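Local structure of cell division control protein 45 cdc45 putative (Entamoeba histolytica, 6CC2) at residues L27-T32 with Q372-Q377; V56-N59 with T63-R66; D242-V247 with M348-S353; K254-C257 with L262-W265. The protein probably acts in DNA replication as the Cdc45 subunit of the Cdc45–MCM–GINS replicative helicase, and is related to RecJ-like DHH phosphoesterases. All coordinates share one frame; numbering follows the deposited sequence. Where two conformers were deposited one is given.

Contact 1: L27-T32 with Q372-Q377; sequences LYVSPT and QNWQQQ. With EDO (1,2-ethanediol), chain F.
Trp-374 turns its CG trans to the backbone N (chi1 174°), which carries the indole from the first turn of helix 374-385 across to the end of strand 24-29, and Val-29 places CG1 in the equivalent position (chi1 -175°), near the CZ2 corner of the same ring. The indole NE1 donates to Val-29 O at 2.9 Å with an N-H...O angle of 153°. That oxygen lies practically in the indole plane, whereas the nitrogen is somewhat tilted from the plane of the carbonyl. Pro-31 covers one face of the indole: its CA sits 3.6 Å from the centroid of the six-membered ring of Trp-374 in a CH-pi contact, and its CB comes to 3.8 Å from Trp-374 CE2. Val-29 CG1 adds an apolar touch on Trp-374 CZ2 at 4.0 Å. Pro-31 is the centre of an inverse gamma turn, in which Thr-32 N donates to Ser-30 O. Each segment runs into a helix by way of a capping residue. The Asn-373 OD1 atom accepts from Gln-376 N at 3.0 Å, while Thr-32 OG1 accepts from Ala-35 N. The parallel sheet is consistent with the DHH-like N-terminal domain known from Cdc45 relatives; the indole joins a later helix to the ends of its strands. Val-29 O also bonds the backbone of Val-58; two donors therefore grip this carbonyl, and the buried indole N-H has its polar need met while Pro-31 covers one face of the ring with hydrocarbon.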
loop_
_atom_site.group_PDB
_atom_site.type_symbol
_atom_site.label_atom_id
_atom_site.label_comp_id
_atom_site.label_asym_id
_atom_site.label_seq_id
_atom_site.Cartn_x
_atom_site.Cartn_y
_atom_site.Cartn_z
ATOM N N LEU A 27 -16.535 11.518 -0.075
ATOM C CA LEU A 27 -15.099 11.309 -0.086
ATOM C C LEU A 27 -14.773 10.085 -0.926
ATOM O O LEU A 27 -15.202 8.978 -0.598
ATOM C CB LEU A 27 -14.562 11.137 1.345
ATOM C CG LEU A 27 -14.795 12.360 2.239
ATOM C CD1 LEU A 27 -16.022 12.148 3.112
ATOM C CD2 LEU A 27 -13.570 12.667 3.065
ATOM N N TYR A 28 -14.056 10.304 -2.021
ATOM C CA TYR A 28 -13.635 9.249 -2.936
ATOM C C TYR A 28 -12.261 8.744 -2.490
ATOM O O TYR A 28 -11.308 9.515 -2.402
ATOM C CB TYR A 28 -13.577 9.794 -4.366
ATOM C CG TYR A 28 -14.899 10.220 -4.957
ATOM C CD1 TYR A 28 -15.634 11.265 -4.406
ATOM C CD2 TYR A 28 -15.411 9.593 -6.075
ATOM C CE1 TYR A 28 -16.853 11.647 -4.945
ATOM C CE2 TYR A 28 -16.615 9.974 -6.640
ATOM C CZ TYR A 28 -17.337 11.000 -6.064
ATOM O OH TYR A 28 -18.534 11.369 -6.625
ATOM N N VAL A 29 -12.173 7.447 -2.208
ATOM C CA VAL A 29 -11.028 6.874 -1.524
ATOM C C VAL A 29 -10.388 5.849 -2.444
ATOM O O VAL A 29 -11.025 4.857 -2.800
ATOM C CB VAL A 29 -11.433 6.231 -0.198
ATOM C CG1 VAL A 29 -10.200 5.755 0.553
ATOM C CG2 VAL A 29 -12.241 7.201 0.644
ATOM N N SER A 30 -9.168 6.100 -2.827
ATOM C CA SER A 30 -8.400 5.122 -3.599
ATOM C C SER A 30 -7.840 4.030 -2.681
ATOM O O SER A 30 -7.790 4.195 -1.463
ATOM C CB SER A 30 -7.310 5.846 -4.357
ATOM O OG SER A 30 -6.370 6.404 -3.475
ATOM N N PRO A 31 -7.423 2.886 -3.248
ATOM C CA PRO A 31 -7.165 1.688 -2.410
ATOM C C PRO A 31 -5.774 1.629 -1.789
ATOM O O PRO A 31 -4.933 0.789 -2.122
ATOM C CB PRO A 31 -7.388 0.531 -3.386
ATOM C CG PRO A 31 -7.738 1.137 -4.721
ATOM C CD PRO A 31 -7.402 2.572 -4.690
ATOM N N THR A 32 -5.507 2.537 -0.850
ATOM C CA THR A 32 -4.297 2.458 -0.027
ATOM C C THR A 32 -4.688 2.602 1.434
ATOM O O THR A 32 -5.705 3.214 1.755
ATOM C CB THR A 32 -3.274 3.559 -0.395
ATOM O OG1 THR A 32 -3.696 4.820 0.069
ATOM C CG2 THR A 32 -3.042 3.608 -1.928
ATOM N N GLN A 372 -14.762 -10.555 -3.048
ATOM C CA GLN A 372 -14.151 -9.389 -2.443
ATOM C C GLN A 372 -13.924 -8.316 -3.499
ATOM O O GLN A 372 -13.540 -8.609 -4.633
ATOM C CB GLN A 372 -12.837 -9.763 -1.758
ATOM C CG GLN A 372 -13.063 -10.574 -0.483
ATOM C CD GLN A 372 -11.800 -10.968 0.244
ATOM O OE1 GLN A 372 -10.687 -10.576 -0.112
ATOM N NE2 GLN A 372 -11.969 -11.780 1.288
ATOM N N ASN A 373 -14.188 -7.073 -3.120
ATOM C CA ASN A 373 -13.956 -5.933 -3.991
ATOM C C ASN A 373 -13.647 -4.734 -3.103
ATOM O O ASN A 373 -13.929 -4.749 -1.902
ATOM C CB ASN A 373 -15.171 -5.631 -4.867
ATOM C CG ASN A 373 -16.434 -5.498 -4.059
ATOM O OD1 ASN A 373 -16.658 -4.496 -3.422
ATOM N ND2 ASN A 373 -17.250 -6.563 -4.040
ATOM N N TRP A 374 -13.104 -3.685 -3.713
ATOM C CA TRP A 374 -12.708 -2.508 -2.939
ATOM C C TRP A 374 -13.906 -1.822 -2.278
ATOM O O TRP A 374 -13.787 -1.316 -1.158
ATOM C CB TRP A 374 -11.926 -1.577 -3.840
ATOM C CG TRP A 374 -11.552 -0.250 -3.267
ATOM C CD1 TRP A 374 -11.743 0.964 -3.849
ATOM C CD2 TRP A 374 -10.904 0.003 -2.006
ATOM N NE1 TRP A 374 -11.245 1.947 -3.054
ATOM C CE2 TRP A 374 -10.748 1.395 -1.904
ATOM C CE3 TRP A 374 -10.451 -0.809 -0.970
ATOM C CZ2 TRP A 374 -10.148 2.010 -0.788
ATOM C CZ3 TRP A 374 -9.844 -0.200 0.148
ATOM C CH2 TRP A 374 -9.693 1.198 0.206
ATOM N N GLN A 375 -15.072 -1.812 -2.927
ATOM C CA GLN A 375 -16.234 -1.176 -2.309
ATOM C C GLN A 375 -16.550 -1.781 -0.946
ATOM O O GLN A 375 -16.932 -1.062 -0.014
ATOM C CB GLN A 375 -17.445 -1.291 -3.235
ATOM C CG GLN A 375 -17.410 -0.369 -4.436
ATOM C CD GLN A 375 -18.713 -0.411 -5.233
ATOM O OE1 GLN A 375 -18.708 -0.650 -6.440
ATOM N NE2 GLN A 375 -19.831 -0.178 -4.557
ATOM N N GLN A 376 -16.406 -3.096 -0.811
ATOM C CA GLN A 376 -16.632 -3.752 0.473
ATOM C C GLN A 376 -15.384 -3.741 1.349
ATOM O O GLN A 376 -15.471 -3.482 2.558
ATOM C CB GLN A 376 -17.077 -5.198 0.260
ATOM C CG GLN A 376 -18.346 -5.334 -0.570
ATOM C CD GLN A 376 -18.954 -6.720 -0.495
ATOM O OE1 GLN A 376 -20.174 -6.870 -0.531
ATOM N NE2 GLN A 376 -18.106 -7.742 -0.389
ATOM N N GLN A 377 -14.219 -3.997 0.763
ATOM C CA GLN A 377 -13.018 -4.154 1.577
ATOM C C GLN A 377 -12.587 -2.822 2.187
ATOM O O GLN A 377 -11.962 -2.806 3.241
ATOM C CB GLN A 377 -11.862 -4.749 0.762
ATOM C CG GLN A 377 -12.083 -6.223 0.374
ATOM C CD GLN A 377 -12.515 -7.080 1.534
ATOM O OE1 GLN A 377 -11.716 -7.425 2.410
ATOM N NE2 GLN A 377 -13.789 -7.415 1.566
HETATM C C1 EDO F . -22.373 1.411 -6.470
HETATM O O1 EDO F . -23.629 1.595 -5.806
HETATM C C2 EDO F . -22.317 0.007 -7.065
HETATM O O2 EDO F . -21.146 -0.128 -7.873
#

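Contact 2: V56-N59 with T63-R66; sequences VPVN and TLSR
Thr-63 reaches back from the first turn of helix 61-71 to the loop that leads into it. Its CB lies 3.5 Å from Asn-59 OD1, and from there the two branches part. OG1, next to the backbone N (chi1 -65°), donates its proton to Asn-59 OD1 at 3.0 Å, approaching somewhat tilted from the plane of the amide carbonyl; Asn-59 was deposited in two conformers, so this bond belongs to the modelled one and may not be permanent. CG2 passes Asn-59 OD1 at 3.8 Å and meets Val-58 CG1 at 4.1 Å. The two segments form the strand-to-helix link of a beta-alpha-beta crossover: strand 53-57 at the edge of the parallel sheet turns into helix 61-71, which runs back to strand 77-83 and so passes over strand 24-29 lying between the two. Where the chain enters the helix, Asn-60 OD1 accepts from Thr-63 N. Val-58 points its CG1 at the helix and sets it 3.8 Å from Leu-64 CA, against the backbone as well as the side chain, with Leu-64 CB at 4.1 Å from the same methyl. Both Val-58 and Leu-64 also touch Tyr-28 of the neighbouring strand.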
loop_
_atom_site.group_PDB
_atom_site.type_symbol
_atom_site.label_atom_id
_atom_site.label_comp_id
_atom_site.label_asym_id
_atom_site.label_seq_id
_atom_site.Cartn_x
_atom_site.Cartn_y
_atom_site.Cartn_z
ATOM N N VAL A 56 -16.911 6.853 -0.981
ATOM C CA VAL A 56 -16.997 6.251 -2.299
ATOM C C VAL A 56 -15.666 5.580 -2.597
ATOM O O VAL A 56 -14.722 6.216 -3.053
ATOM C CB VAL A 56 -17.335 7.293 -3.379
ATOM C CG1 VAL A 56 -17.447 6.626 -4.737
ATOM C CG2 VAL A 56 -18.619 8.026 -3.028
ATOM N N PRO A 57 -15.555 4.286 -2.352
ATOM C CA PRO A 57 -14.295 3.586 -2.696
ATOM C C PRO A 57 -14.161 3.457 -4.208
ATOM O O PRO A 57 -15.019 2.874 -4.863
ATOM C CB PRO A 57 -14.435 2.223 -2.014
ATOM C CG PRO A 57 -15.493 2.412 -0.962
ATOM C CD PRO A 57 -16.463 3.410 -1.581
ATOM N N VAL A 58 -13.079 4.005 -4.760
ATOM C CA VAL A 58 -12.852 3.982 -6.207
ATOM C C VAL A 58 -11.580 3.210 -6.504
ATOM O O VAL A 58 -10.560 3.401 -5.836
ATOM C CB VAL A 58 -12.762 5.401 -6.809
ATOM C CG1 VAL A 58 -14.128 6.080 -6.730
ATOM C CG2 VAL A 58 -11.671 6.236 -6.106
ATOM N N ASN A 59 -11.653 2.372 -7.542
ATOM C CA ASN A 59 -10.545 1.531 -7.970
ATOM C C ASN A 59 -9.837 2.047 -9.221
ATOM O O ASN A 59 -8.750 1.553 -9.533
ATOM C CB ASN A 59 -11.053 0.097 -8.224
ATOM C CG ASN A 59 -12.226 0.036 -9.210
ATOM O OD1 ASN A 59 -13.129 0.890 -9.209
ATOM N ND2 ASN A 59 -12.235 -1.003 -10.045
ATOM N N THR A 63 -14.414 4.612 -12.711
ATOM C CA THR A 63 -15.396 4.519 -11.636
ATOM C C THR A 63 -15.613 5.879 -10.980
ATOM O O THR A 63 -16.763 6.315 -10.774
ATOM C CB THR A 63 -14.936 3.495 -10.598
ATOM O OG1 THR A 63 -14.906 2.202 -11.208
ATOM C CG2 THR A 63 -15.882 3.470 -9.396
ATOM N N LEU A 64 -14.514 6.562 -10.656
ATOM C CA LEU A 64 -14.609 7.900 -10.088
ATOM C C LEU A 64 -15.493 8.784 -10.961
ATOM O O LEU A 64 -16.423 9.430 -10.469
ATOM C CB LEU A 64 -13.204 8.493 -9.926
ATOM C CG LEU A 64 -13.157 9.847 -9.201
ATOM C CD1 LEU A 64 -11.823 10.048 -8.485
ATOM C CD2 LEU A 64 -13.392 11.000 -10.152
ATOM N N SER A 65 -15.232 8.799 -12.268
ATOM C CA SER A 65 -15.984 9.664 -13.172
ATOM C C SER A 65 -17.456 9.272 -13.218
ATOM O O SER A 65 -18.336 10.140 -13.230
ATOM C CB SER A 65 -15.367 9.607 -14.568
ATOM O OG SER A 65 -16.058 10.483 -15.446
ATOM N N ARG A 66 -17.745 7.963 -13.220
ATOM C CA ARG A 66 -19.125 7.508 -13.320
ATOM C C ARG A 66 -19.925 7.861 -12.075
ATOM O O ARG A 66 -21.067 8.320 -12.181
ATOM C CB ARG A 66 -19.151 6.004 -13.576
ATOM C CG ARG A 66 -18.864 5.642 -15.036
ATOM C CD ARG A 66 -19.069 4.150 -15.306
ATOM N NE ARG A 66 -19.004 3.837 -16.731
ATOM C CZ ARG A 66 -17.981 3.240 -17.341
ATOM N NH1 ARG A 66 -16.902 2.870 -16.658
ATOM N NH2 ARG A 66 -18.043 3.007 -18.647
#

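Contact 3: D242-V247 with M348-S353; sequences DLLQTV and MDYSIS
Leu-244 and Tyr-350 mark the closest approach of two irregular segments, with their CA atoms 6.6 Å apart. Residues 244 to 247 form a type I turn, closed only by a weak bond from Val-247 N to Leu-244 O. An Asx turn precedes it, in which Leu-244 N donates to Asp-242 OD1 at 2.8 Å. The opposing segment has an Asx turn of its own: Asp-349 OD1 receives Ser-351 N at 2.8 Å and also Ser-351 OG at 2.6 Å, two donors on one oxygen. From the middle of this second turn the Tyr-350 ring reaches Leu-244, the two side chains crossing nearly at right angles. Leu-244 CB touches Tyr-350 CD2 at 3.9 Å, and Leu-244 CD1 hangs off-centre over the ring, 4.3 Å from its centroid. Val-247 CG2 also borders the ring, although its modelled approach is too short to be trusted. The phenol OH bonds Thr-249 O, so the ring is held at its tip as well as along its flank. Two loops, each with an Asx turn, are thus joined by an aromatic side chain of one packing on the other, which ties the connection between strands 237-238 and 251-257 to the lead-in of helix 354-364.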
loop_
_atom_site.group_PDB
_atom_site.type_symbol
_atom_site.label_atom_id
_atom_site.label_comp_id
_atom_site.label_asym_id
_atom_site.label_seq_id
_atom_site.Cartn_x
_atom_site.Cartn_y
_atom_site.Cartn_z
ATOM N N ASP A 242 13.401 -2.690 25.135
ATOM C CA ASP A 242 12.290 -2.311 25.990
ATOM C C ASP A 242 11.028 -3.055 25.582
ATOM O O ASP A 242 10.609 -3.001 24.423
ATOM C CB ASP A 242 12.061 -0.796 25.908
ATOM C CG ASP A 242 11.293 -0.253 27.091
ATOM O OD1 ASP A 242 10.397 -0.956 27.609
ATOM O OD2 ASP A 242 11.595 0.886 27.507
ATOM N N LEU A 243 10.410 -3.744 26.540
ATOM C CA LEU A 243 9.176 -4.478 26.274
ATOM C C LEU A 243 7.928 -3.660 26.582
ATOM O O LEU A 243 6.816 -4.157 26.387
ATOM C CB LEU A 243 9.161 -5.790 27.059
ATOM C CG LEU A 243 10.198 -6.817 26.585
ATOM C CD1 LEU A 243 10.268 -7.999 27.545
ATOM C CD2 LEU A 243 9.905 -7.300 25.163
ATOM N N LEU A 244 8.091 -2.426 27.055
ATOM C CA LEU A 244 7.035 -1.417 27.119
ATOM C C LEU A 244 6.030 -1.653 28.234
ATOM O O LEU A 244 5.009 -0.951 28.297
ATOM C CB LEU A 244 6.279 -1.313 25.781
ATOM C CG LEU A 244 7.144 -1.172 24.534
ATOM C CD1 LEU A 244 6.243 -1.038 23.291
ATOM C CD2 LEU A 244 8.085 0.017 24.640
ATOM N N GLN A 245 6.288 -2.604 29.133
ATOM C CA GLN A 245 5.314 -2.927 30.172
ATOM C C GLN A 245 5.202 -1.830 31.226
ATOM O O GLN A 245 4.219 -1.809 31.975
ATOM C CB GLN A 245 5.682 -4.254 30.836
ATOM C CG GLN A 245 5.825 -5.414 29.861
ATOM C CD GLN A 245 4.563 -5.651 29.045
ATOM O OE1 GLN A 245 4.563 -5.505 27.819
ATOM N NE2 GLN A 245 3.482 -6.020 29.722
ATOM N N THR A 246 6.175 -0.923 31.298
ATOM C CA THR A 246 6.170 0.145 32.285
ATOM C C THR A 246 5.879 1.519 31.695
ATOM O O THR A 246 5.802 2.493 32.445
ATOM C CB THR A 246 7.515 0.175 33.028
ATOM O OG1 THR A 246 7.379 0.930 34.236
ATOM C CG2 THR A 246 8.607 0.804 32.173
ATOM N N VAL A 247 5.687 1.636 30.379
ATOM C CA VAL A 247 5.469 2.959 29.805
ATOM C C VAL A 247 4.092 3.459 30.218
ATOM O O VAL A 247 3.104 2.712 30.191
ATOM C CB VAL A 247 5.622 2.938 28.274
ATOM C CG1 VAL A 247 6.824 2.100 27.861
ATOM C CG2 VAL A 247 4.372 2.448 27.627
HETATM N N MSE A 348 -3.739 -4.696 27.736
HETATM C CA MSE A 348 -2.437 -4.975 28.311
HETATM C C MSE A 348 -1.399 -5.304 27.233
HETATM O O MSE A 348 -0.253 -5.604 27.532
HETATM C CB MSE A 348 -2.526 -6.141 29.296
HETATM C CG MSE A 348 -3.307 -5.825 30.565
HETATM SE SE MSE A 348 -2.449 -4.441 31.644
HETATM C CE MSE A 348 -0.769 -5.357 32.035
ATOM N N ASP A 349 -1.823 -5.245 25.979
ATOM C CA ASP A 349 -1.023 -5.693 24.836
ATOM C C ASP A 349 -0.377 -4.476 24.181
ATOM O O ASP A 349 -1.071 -3.616 23.631
ATOM C CB ASP A 349 -1.912 -6.445 23.851
ATOM C CG ASP A 349 -1.154 -7.010 22.668
ATOM O OD1 ASP A 349 0.013 -6.631 22.448
ATOM O OD2 ASP A 349 -1.741 -7.843 21.938
ATOM N N TYR A 350 0.953 -4.410 24.243
ATOM C CA TYR A 350 1.742 -3.352 23.604
ATOM C C TYR A 350 2.604 -3.899 22.473
ATOM O O TYR A 350 3.643 -3.327 22.131
ATOM C CB TYR A 350 2.609 -2.620 24.637
ATOM C CG TYR A 350 2.494 -1.113 24.632
ATOM C CD1 TYR A 350 2.393 -0.397 23.435
ATOM C CD2 TYR A 350 2.494 -0.402 25.821
ATOM C CE1 TYR A 350 2.277 0.985 23.446
ATOM C CE2 TYR A 350 2.386 0.977 25.848
ATOM C CZ TYR A 350 2.291 1.667 24.652
ATOM O OH TYR A 350 2.190 3.053 24.685
ATOM N N SER A 351 2.172 -4.994 21.849
ATOM C CA SER A 351 2.978 -5.665 20.835
ATOM C C SER A 351 2.617 -5.280 19.402
ATOM O O SER A 351 3.282 -5.739 18.473
ATOM C CB SER A 351 2.845 -7.197 20.993
ATOM O OG SER A 351 1.553 -7.650 20.593
ATOM N N ILE A 352 1.618 -4.426 19.201
ATOM C CA ILE A 352 1.173 -4.062 17.866
ATOM C C ILE A 352 1.742 -2.690 17.513
ATOM O O ILE A 352 1.305 -1.663 18.063
ATOM C CB ILE A 352 -0.359 -4.061 17.767
ATOM C CG1 ILE A 352 -0.929 -5.446 18.100
ATOM C CG2 ILE A 352 -0.770 -3.645 16.362
ATOM C CD1 ILE A 352 -2.450 -5.537 18.047
ATOM N N SER A 353 2.680 -2.670 16.572
ATOM C CA SER A 353 3.217 -1.426 16.043
ATOM C C SER A 353 2.387 -0.949 14.849
ATOM O O SER A 353 1.559 -1.682 14.290
ATOM C CB SER A 353 4.664 -1.603 15.613
ATOM O OG SER A 353 4.685 -2.269 14.369
#

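Contact 4: K254-C257 with L262-W265; sequences KMDC and LRHW. With EDO (1,2-ethanediol), chain K.
Cys-257 and Leu-262, whose CA atoms stand 8.5 Å apart, mark the nearest backbone approach between the end of strand 251-257 and a short 3-10 segment that follows it. The gap is spanned by Asp-256 and Arg-263, which reach for each other from opposite directions. Arg-263 bends at chi3 (-64°) and brings NH1 to Asp-256 OD2 at 2.9 Å, on the syn lone pair of the carboxylate. This main bond of the salt bridge has an N-H...O angle of 150°; NH2 of Arg-263 adds a weak second one to the same oxygen, Asp-256 OD2, at 3.4 Å. The carboxylate and guanidinium planes are 30° apart. A water accepts from Arg-263 NH2 at 2.9 Å and lies within hydrogen-bonding distance of Asp-256 OD2. An ethanediol, probably from the crystallisation liquor, takes a bond on its O2 from Arg-263 NH1 at 3.0 Å, and its carbons rest against Leu-262 CD2. Further partners fix both ends: Ser-341 OG bonds Asp-256 OD2, Arg-263 NE donates to Ser-351 O, and Arg-263 NH2 forms a salt bridge with Asp-356. Asp-256 OD2 is thus gripped by both Arg-263 and Ser-341, while partners at NE, NH1 and NH2 alike fix the rotation of the guanidinium.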
loop_
_atom_site.group_PDB
_atom_site.type_symbol
_atom_site.label_atom_id
_atom_site.label_comp_id
_atom_site.label_asym_id
_atom_site.label_seq_id
_atom_site.Cartn_x
_atom_site.Cartn_y
_atom_site.Cartn_z
ATOM N N LYS A 254 9.712 2.988 19.993
ATOM C CA LYS A 254 10.954 2.328 20.372
ATOM C C LYS A 254 11.686 1.886 19.114
ATOM O O LYS A 254 11.062 1.612 18.085
ATOM C CB LYS A 254 10.737 1.122 21.292
ATOM C CG LYS A 254 9.937 0.011 20.707
ATOM C CD LYS A 254 10.067 -1.265 21.545
ATOM C CE LYS A 254 11.248 -2.100 21.102
ATOM N NZ LYS A 254 11.257 -3.445 21.739
HETATM N N MSE A 255 13.011 1.840 19.206
HETATM C CA MSE A 255 13.847 1.242 18.147
HETATM C C MSE A 255 13.393 -0.192 17.961
HETATM O O MSE A 255 13.084 -0.878 18.917
HETATM C CB MSE A 255 15.323 1.314 18.514
HETATM C CG MSE A 255 16.256 0.777 17.421
HETATM SE SE MSE A 255 16.126 1.750 15.717
HETATM C CE MSE A 255 16.194 3.591 16.427
ATOM N N ASP A 256 13.335 -0.651 16.712
ATOM C CA ASP A 256 12.744 -1.949 16.426
ATOM C C ASP A 256 13.486 -2.591 15.257
ATOM O O ASP A 256 14.206 -1.932 14.510
ATOM C CB ASP A 256 11.259 -1.788 16.107
ATOM C CG ASP A 256 10.456 -3.045 16.373
ATOM O OD1 ASP A 256 11.000 -3.996 16.957
ATOM O OD2 ASP A 256 9.263 -3.062 15.993
ATOM N N CYS A 257 13.300 -3.893 15.119
ATOM C CA CYS A 257 13.855 -4.687 14.015
ATOM C C CYS A 257 12.725 -5.015 13.049
ATOM O O CYS A 257 11.835 -5.815 13.362
ATOM C CB CYS A 257 14.513 -5.952 14.561
ATOM S SG CYS A 257 15.296 -6.941 13.278
ATOM N N LEU A 262 7.051 -9.829 12.866
ATOM C CA LEU A 262 7.863 -10.698 13.713
ATOM C C LEU A 262 7.168 -11.047 15.032
ATOM O O LEU A 262 7.100 -12.213 15.412
ATOM C CB LEU A 262 9.207 -10.023 13.971
ATOM C CG LEU A 262 10.212 -10.746 14.889
ATOM C CD1 LEU A 262 10.599 -12.082 14.289
ATOM C CD2 LEU A 262 11.439 -9.891 15.162
ATOM N N ARG A 263 6.686 -10.048 15.770
ATOM C CA ARG A 263 6.079 -10.314 17.063
ATOM C C ARG A 263 4.835 -11.175 16.954
ATOM O O ARG A 263 4.440 -11.799 17.935
ATOM C CB ARG A 263 5.759 -8.995 17.769
ATOM C CG ARG A 263 6.971 -8.296 18.360
ATOM C CD ARG A 263 6.586 -6.964 19.039
ATOM N NE ARG A 263 6.055 -6.041 18.032
ATOM C CZ ARG A 263 6.814 -5.324 17.212
ATOM N NH1 ARG A 263 8.137 -5.367 17.289
ATOM N NH2 ARG A 263 6.239 -4.547 16.311
ATOM N N HIS A 264 4.223 -11.244 15.775
ATOM C CA HIS A 264 2.978 -11.977 15.558
ATOM C C HIS A 264 3.199 -13.221 14.709
ATOM O O HIS A 264 2.248 -13.804 14.167
ATOM C CB HIS A 264 1.971 -11.015 14.932
ATOM C CG HIS A 264 1.961 -9.699 15.634
ATOM N ND1 HIS A 264 1.453 -9.544 16.908
ATOM C CD2 HIS A 264 2.485 -8.499 15.291
ATOM C CE1 HIS A 264 1.645 -8.292 17.298
ATOM N NE2 HIS A 264 2.292 -7.653 16.347
ATOM N N TRP A 265 4.439 -13.656 14.610
ATOM C CA TRP A 265 4.810 -14.764 13.735
ATOM C C TRP A 265 5.893 -15.559 14.449
ATOM O O TRP A 265 5.844 -15.725 15.680
ATOM C CB TRP A 265 5.281 -14.220 12.391
ATOM C CG TRP A 265 5.128 -15.110 11.218
ATOM C CD1 TRP A 265 4.791 -16.418 11.205
ATOM C CD2 TRP A 265 5.261 -14.712 9.840
ATOM N NE1 TRP A 265 4.721 -16.882 9.902
ATOM C CE2 TRP A 265 5.021 -15.850 9.052
ATOM C CE3 TRP A 265 5.574 -13.509 9.215
ATOM C CZ2 TRP A 265 5.070 -15.818 7.665
ATOM C CZ3 TRP A 265 5.626 -13.484 7.841
ATOM C CH2 TRP A 265 5.371 -14.629 7.082
HETATM C C1 EDO K . 12.313 -6.916 17.837
HETATM O O1 EDO K . 13.044 -6.634 19.035
HETATM C C2 EDO K . 10.913 -7.400 18.203
HETATM O O2 EDO K . 10.273 -6.438 19.049
HETATM O O HOH W 1 7.196 -3.310 13.874
#

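In the fold
From the N terminus, strand 24-29 opens contact 1, which stays open until helix 374-385 begins; the other three contacts are all nested within this span. Contact 2 closes first, a short loop joining edge strand 53-57 to helix 61-71, and it touches contact 1 through neighbouring strands of the parallel sheet. Contact 3 opens at 242-247 and closes at 348-353. Contact 4 lies nested inside it, and the two touch, their centres about 11 Å apart, around the three-stranded mixed sheet. No loops cross. Contacts 2 and 4 sit on opposite sides of the chain's centre, whereas contact 1 ties the N-terminal sheet to a helix that follows contact 3.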